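Actin depolymerization factor 2 (Plasmodium berghei, PDB 2XFA) probably binds actin and promotes the turnover of actin filaments in the malaria parasite. Local coordinates at residues R62-L67 with C132-F137; I92-W97 with N122-S127. One frame throughout, in Å; residues are numbered along the deposited sequence.

Contact 1 is a buried apolar meeting on one side of the central sheet, where the end of helix 56-65 faces the turn that leads into helix 137-146; no direct hydrogen bond crosses it. Contact 2 is partly buried and lies in the sheet itself, pairing strand 89-97 with an edge strand, 126-130, and the loop before it through backbone hydrogen bonds. The two centres are about 17 Å apart, and along the chain contact 2 is nested inside the loop closed by contact 1. Trp-97, at the far end of strand 89-97 and away from the pairing with 122-127, reaches contact 1: its CE3 lies 3.5 Å from CD2 of Phe-137.

Contact 1: residues R62-L67 with C132-F137; sequences RIKNNL and CDINEF
In the ADF/cofilin fold, whose helices flank a central mixed sheet, the C-terminal end of helix 56-65 packs here against the turn that opens helix 137-146. Phe-137 and Ile-134 together meet Lys-64 and Leu-67. Phe-137 CG is anti to the backbone N (chi1 180°), which brings the ring against Leu-67 on one face and Lys-64 obliquely. Leu-67 CD1 lies over that face, 3.8 Å from the centroid and 23° off the normal, a CH-pi contact displaced toward the rim, where CZ is 3.5 Å away. Lys-64 and Phe-137 run past each other in opposite directions, with Lys-64 CB 3.7 Å from Phe-137 CD1. Beside this ring, Ile-134 CD1 sits in the corner made by Lys-64 CG and Leu-67 CB, 4.0 Å from each. Within the turn Asn-135 N donates to Asp-133 OD1 at 171°, an Asx turn, while Asn-69 bonds Asp-133 OD2 and Ile-134 N. Trp-97 meets Phe-137 edge-to-face and joins the cluster to strand 89-97. At the polar margin the aliphatic part of Lys-64 serves the apolar cluster and its ammonium group bonds to water: NZ donates over 2.8 Å to a water that in turn donates over 2.9 Å to Asn-135 OD1.

Contact 2: residues I92-W97 with N122-S127; sequences IYFIFW and NGIFKS
Strand 89-97 and strand 126-130 are the two parallel strands of a beta-alpha-beta unit connected through helix 104-118, and Ile-92 O and Phe-94 N of the first strand make the backbone bonds to residues 125-126, where the chain enters strand 126-130. The register follows from two parallel bridges, Tyr-93 with Lys-126 and Phe-94 with Ser-127. Phe-94 N donates to Lys-126 O over 2.9 Å and nearly straight (170°). Ile-92 O accepts twice: from Phe-125 N at 2.7 Å, in the carbonyl plane but bent at the hydrogen (143°), and weakly from Lys-126 N at 3.4 Å. A water extends the pairing, accepting from Ile-92 N and donating to Gly-123 O.

Side-chain contacts fall on both faces of the sheet. On the face bearing Tyr-93 and Lys-126, Tyr-93 CE1 is 3.8 Å from Lys-126 CB. Phe-125 holds its CG anti to its own N, and its ring runs alongside that of Tyr-93, pointing the same way, with planes at 44° and centroids 5.8 Å apart, an oblique aromatic pair. On the face of Phe-94 and Ser-127, Ile-124 CD1 approaches Phe-94 CB at 3.8 Å, and Ser-127 OG sits 3.6 Å from Phe-94 CD2.

The polar ends look elsewhere: Lys-126 NZ forms a salt bridge with the C-terminal carboxylate of Thr-148, and Ser-127 OG bonds to Lys-114 of helix 104-118. Phe-94 packs on Leu-117 and Val-118 of that same helix, while Tyr-93 bonds through its backbone to Ala-77 of strand 73-81, the neighbour on the other side of strand 89-97.

Contact 1: residues R62-L67 with C132-F137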
loop_
_atom_site.group_PDB
_atom_site.type_symbol
_atom_site.label_atom_id
_atom_site.label_comp_id
_atom_site.label_asym_id
_atom_site.label_seq_id
_atom_site.Cartn_x
_atom_site.Cartn_y
_atom_site.Cartn_z
ATOM N N ARG A 62 7.408 7.768 5.948
ATOM C CA ARG A 62 7.331 8.323 4.597
ATOM C C ARG A 62 5.992 8.021 3.925
ATOM O O ARG A 62 5.418 8.866 3.253
ATOM C CB ARG A 62 8.464 7.765 3.744
ATOM C CG ARG A 62 9.849 8.092 4.280
ATOM C CD ARG A 62 10.390 9.350 3.669
ATOM N NE ARG A 62 11.054 9.086 2.399
ATOM C CZ ARG A 62 12.373 9.053 2.238
ATOM N NH1 ARG A 62 13.187 9.266 3.270
ATOM N NH2 ARG A 62 12.881 8.810 1.040
ATOM N N ILE A 63 5.496 6.804 4.098
ATOM C CA ILE A 63 4.199 6.460 3.535
ATOM C C ILE A 63 3.122 7.316 4.155
ATOM O O ILE A 63 2.273 7.836 3.456
ATOM C CB ILE A 63 3.831 4.990 3.769
ATOM C CG1 ILE A 63 4.809 4.080 3.037
ATOM C CG2 ILE A 63 2.431 4.722 3.280
ATOM C CD1 ILE A 63 4.568 2.598 3.332
ATOM N N LYS A 64 3.177 7.457 5.472
ATOM C CA LYS A 64 2.156 8.189 6.204
ATOM C C LYS A 64 2.068 9.639 5.723
ATOM O O LYS A 64 0.985 10.193 5.583
ATOM C CB LYS A 64 2.440 8.141 7.696
ATOM C CG LYS A 64 1.430 8.917 8.538
ATOM C CD LYS A 64 2.124 9.951 9.406
ATOM C CE LYS A 64 1.114 10.882 10.071
ATOM N NZ LYS A 64 1.775 11.901 10.946
ATOM N N ASN A 65 3.209 10.240 5.435
ATOM C CA ASN A 65 3.210 11.635 5.020
ATOM C C ASN A 65 2.551 11.821 3.658
ATOM O O ASN A 65 2.220 12.935 3.292
ATOM C CB ASN A 65 4.627 12.201 5.030
ATOM C CG ASN A 65 5.146 12.410 6.428
ATOM O OD1 ASN A 65 4.374 12.698 7.341
ATOM N ND2 ASN A 65 6.458 12.259 6.610
ATOM N N ASN A 66 2.339 10.722 2.929
ATOM C CA ASN A 66 1.623 10.763 1.641
ATOM C C ASN A 66 0.131 10.464 1.733
ATOM O O ASN A 66 -0.560 10.447 0.717
ATOM C CB ASN A 66 2.213 9.763 0.637
ATOM C CG ASN A 66 3.612 10.132 0.179
ATOM O OD1 ASN A 66 4.596 9.492 0.566
ATOM N ND2 ASN A 66 3.709 11.163 -0.658
ATOM N N LEU A 67 -0.365 10.209 2.937
ATOM C CA LEU A 67 -1.762 9.833 3.122
ATOM C C LEU A 67 -2.552 10.950 3.778
ATOM O O LEU A 67 -1.973 11.842 4.387
ATOM C CB LEU A 67 -1.843 8.568 3.989
ATOM C CG LEU A 67 -1.072 7.387 3.374
ATOM C CD1 LEU A 67 -1.092 6.178 4.311
ATOM C CD2 LEU A 67 -1.650 7.031 1.994
ATOM N N CYS A 132 -8.014 3.323 10.779
ATOM C CA CYS A 132 -7.917 4.186 11.954
ATOM C C CYS A 132 -7.835 5.657 11.524
ATOM O O CYS A 132 -8.030 5.981 10.346
ATOM C CB CYS A 132 -6.708 3.792 12.815
ATOM S SG CYS A 132 -5.133 3.818 11.912
ATOM N N ASP A 133 -7.597 6.548 12.482
ATOM C CA ASP A 133 -7.319 7.949 12.152
ATOM C C ASP A 133 -5.871 8.062 11.683
ATOM O O ASP A 133 -4.993 7.308 12.143
ATOM C CB ASP A 133 -7.541 8.873 13.368
ATOM C CG ASP A 133 -7.474 10.359 12.981
ATOM O OD1 ASP A 133 -6.375 10.952 13.041
ATOM O OD2 ASP A 133 -8.513 10.915 12.572
ATOM N N ILE A 134 -5.605 9.023 10.800
ATOM C CA ILE A 134 -4.256 9.248 10.313
ATOM C C ILE A 134 -3.232 9.363 11.464
ATOM O O ILE A 134 -2.086 8.970 11.280
ATOM C CB ILE A 134 -4.140 10.506 9.443
ATOM C CG1 ILE A 134 -2.742 10.584 8.840
ATOM C CG2 ILE A 134 -4.361 11.780 10.281
ATOM C CD1 ILE A 134 -2.450 9.491 7.868
ATOM N N ASN A 135 -3.637 9.931 12.611
ATOM C CA ASN A 135 -2.780 10.025 13.803
ATOM C C ASN A 135 -2.265 8.696 14.372
ATOM O O ASN A 135 -1.264 8.672 15.100
ATOM C CB ASN A 135 -3.507 10.750 14.940
ATOM C CG ASN A 135 -3.649 12.222 14.673
ATOM O OD1 ASN A 135 -2.963 12.777 13.807
ATOM N ND2 ASN A 135 -4.547 12.865 15.400
ATOM N N GLU A 136 -2.960 7.598 14.087
ATOM C CA GLU A 136 -2.525 6.301 14.613
ATOM C C GLU A 136 -2.013 5.377 13.512
ATOM O O GLU A 136 -1.534 4.294 13.800
ATOM C CB GLU A 136 -3.633 5.608 15.405
ATOM C CG GLU A 136 -4.036 6.328 16.668
ATOM C CD GLU A 136 -5.442 6.876 16.582
ATOM O OE1 GLU A 136 -5.620 8.086 16.843
ATOM O OE2 GLU A 136 -6.364 6.101 16.237
ATOM N N PHE A 137 -2.095 5.826 12.260
ATOM C CA PHE A 137 -1.612 5.024 11.142
ATOM C C PHE A 137 -0.270 4.352 11.502
ATOM O O PHE A 137 -0.134 3.143 11.479
ATOM C CB PHE A 137 -1.466 5.874 9.874
ATOM C CG PHE A 137 -0.960 5.094 8.670
ATOM C CD1 PHE A 137 0.380 5.102 8.326
ATOM C CD2 PHE A 137 -1.831 4.334 7.907
ATOM C CE1 PHE A 137 0.855 4.371 7.226
ATOM C CE2 PHE A 137 -1.368 3.595 6.808
ATOM C CZ PHE A 137 -0.018 3.628 6.470
HETATM O O HOH W 1 -0.629 12.760 12.048
#

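Contact 2: residues I92-W97 with N122-S127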
loop_
_atom_site.group_PDB
_atom_site.type_symbol
_atom_site.label_atom_id
_atom_site.label_comp_id
_atom_site.label_asym_id
_atom_site.label_seq_id
_atom_site.Cartn_x
_atom_site.Cartn_y
_atom_site.Cartn_z
ATOM N N ILE A 92 6.790 -8.184 1.032
ATOM C CA ILE A 92 5.900 -7.272 0.334
ATOM C C ILE A 92 4.567 -7.192 1.046
ATOM O O ILE A 92 3.876 -8.194 1.186
ATOM C CB ILE A 92 5.680 -7.684 -1.117
ATOM C CG1 ILE A 92 6.997 -7.618 -1.892
ATOM C CG2 ILE A 92 4.665 -6.751 -1.764
ATOM C CD1 ILE A 92 6.918 -8.332 -3.228
ATOM N N TYR A 93 4.227 -6.006 1.540
ATOM C CA TYR A 93 2.938 -5.803 2.196
ATOM C C TYR A 93 2.025 -5.050 1.249
ATOM O O TYR A 93 2.470 -4.159 0.546
ATOM C CB TYR A 93 3.111 -4.993 3.482
ATOM C CG TYR A 93 3.597 -5.838 4.626
ATOM C CD1 TYR A 93 2.722 -6.269 5.622
ATOM C CD2 TYR A 93 4.915 -6.269 4.678
ATOM C CE1 TYR A 93 3.168 -7.073 6.670
ATOM C CE2 TYR A 93 5.368 -7.078 5.714
ATOM C CZ TYR A 93 4.497 -7.474 6.707
ATOM O OH TYR A 93 4.963 -8.272 7.730
ATOM N N PHE A 94 0.745 -5.384 1.264
ATOM C CA PHE A 94 -0.242 -4.626 0.520
ATOM C C PHE A 94 -1.149 -3.988 1.572
ATOM O O PHE A 94 -1.627 -4.671 2.465
ATOM C CB PHE A 94 -1.063 -5.542 -0.384
ATOM C CG PHE A 94 -2.132 -4.831 -1.145
ATOM C CD1 PHE A 94 -1.898 -4.389 -2.436
ATOM C CD2 PHE A 94 -3.365 -4.579 -0.567
ATOM C CE1 PHE A 94 -2.889 -3.725 -3.158
ATOM C CE2 PHE A 94 -4.365 -3.905 -1.277
ATOM C CZ PHE A 94 -4.128 -3.479 -2.572
ATOM N N ILE A 95 -1.362 -2.681 1.490
ATOM C CA ILE A 95 -2.113 -2.004 2.537
ATOM C C ILE A 95 -3.250 -1.245 1.907
ATOM O O ILE A 95 -3.051 -0.483 0.969
ATOM C CB ILE A 95 -1.220 -1.011 3.297
ATOM C CG1 ILE A 95 -0.026 -1.748 3.900
ATOM C CG2 ILE A 95 -2.026 -0.231 4.356
ATOM C CD1 ILE A 95 1.164 -0.820 4.182
ATOM N N PHE A 96 -4.446 -1.485 2.407
ATOM C CA PHE A 96 -5.600 -0.735 1.976
ATOM C C PHE A 96 -5.892 0.293 3.071
ATOM O O PHE A 96 -6.390 -0.040 4.161
ATOM C CB PHE A 96 -6.789 -1.661 1.730
ATOM C CG PHE A 96 -8.085 -0.947 1.422
ATOM C CD1 PHE A 96 -8.091 0.330 0.851
ATOM C CD2 PHE A 96 -9.297 -1.566 1.685
ATOM C CE1 PHE A 96 -9.292 0.968 0.577
ATOM C CE2 PHE A 96 -10.504 -0.931 1.416
ATOM C CZ PHE A 96 -10.512 0.324 0.858
ATOM N N TRP A 97 -5.541 1.536 2.767
ATOM C CA TRP A 97 -5.813 2.686 3.647
ATOM C C TRP A 97 -7.208 3.194 3.366
ATOM O O TRP A 97 -7.508 3.664 2.257
ATOM C CB TRP A 97 -4.818 3.785 3.353
ATOM C CG TRP A 97 -5.063 5.112 4.061
ATOM C CD1 TRP A 97 -5.195 6.330 3.459
ATOM C CD2 TRP A 97 -5.183 5.356 5.475
ATOM N NE1 TRP A 97 -5.376 7.330 4.411
ATOM C CE2 TRP A 97 -5.389 6.760 5.650
ATOM C CE3 TRP A 97 -5.124 4.543 6.603
ATOM C CZ2 TRP A 97 -5.540 7.355 6.915
ATOM C CZ3 TRP A 97 -5.292 5.126 7.856
ATOM C CH2 TRP A 97 -5.501 6.521 7.999
ATOM N N ASN A 122 1.073 -10.783 -7.590
ATOM C CA ASN A 122 1.566 -12.002 -6.963
ATOM C C ASN A 122 2.760 -11.726 -6.037
ATOM O O ASN A 122 3.429 -10.707 -6.173
ATOM C CB ASN A 122 1.923 -13.023 -8.038
ATOM C CG ASN A 122 0.690 -13.669 -8.664
ATOM O OD1 ASN A 122 -0.452 -13.327 -8.334
ATOM N ND2 ASN A 122 0.918 -14.618 -9.566
ATOM N N GLY A 123 3.007 -12.603 -5.069
ATOM C CA GLY A 123 4.125 -12.381 -4.171
ATOM C C GLY A 123 3.867 -11.548 -2.911
ATOM O O GLY A 123 4.784 -11.320 -2.122
ATOM N N ILE A 124 2.628 -11.133 -2.675
ATOM C CA ILE A 124 2.306 -10.420 -1.424
ATOM C C ILE A 124 2.491 -11.271 -0.169
ATOM O O ILE A 124 1.926 -12.365 -0.033
ATOM C CB ILE A 124 0.867 -9.892 -1.413
ATOM C CG1 ILE A 124 0.663 -8.903 -2.556
ATOM C CG2 ILE A 124 0.535 -9.233 -0.058
ATOM C CD1 ILE A 124 -0.789 -8.485 -2.708
ATOM N N PHE A 125 3.279 -10.747 0.764
ATOM C CA PHE A 125 3.526 -11.411 2.037
ATOM C C PHE A 125 2.316 -11.268 2.941
ATOM O O PHE A 125 1.917 -12.212 3.601
ATOM C CB PHE A 125 4.764 -10.838 2.711
ATOM C CG PHE A 125 5.161 -11.560 3.948
ATOM C CD1 PHE A 125 6.006 -12.658 3.879
ATOM C CD2 PHE A 125 4.703 -11.146 5.183
ATOM C CE1 PHE A 125 6.374 -13.340 5.005
ATOM C CE2 PHE A 125 5.072 -11.827 6.326
ATOM C CZ PHE A 125 5.906 -12.933 6.235
ATOM N N LYS A 126 1.715 -10.087 2.968
ATOM C CA LYS A 126 0.494 -9.910 3.745
ATOM C C LYS A 126 -0.323 -8.741 3.233
ATOM O O LYS A 126 0.218 -7.701 2.851
ATOM C CB LYS A 126 0.809 -9.712 5.226
ATOM C CG LYS A 126 -0.397 -9.876 6.107
ATOM C CD LYS A 126 0.029 -10.132 7.530
ATOM C CE LYS A 126 -1.120 -10.635 8.372
ATOM N NZ LYS A 126 -0.731 -10.716 9.810
ATOM N N SER A 127 -1.632 -8.933 3.208
ATOM C CA SER A 127 -2.546 -7.878 2.807
ATOM C C SER A 127 -3.233 -7.341 4.067
ATOM O O SER A 127 -3.673 -8.127 4.915
ATOM C CB SER A 127 -3.567 -8.438 1.833
ATOM O OG SER A 127 -4.454 -7.411 1.442
HETATM O O HOH W 2 6.777 -10.924 0.082
#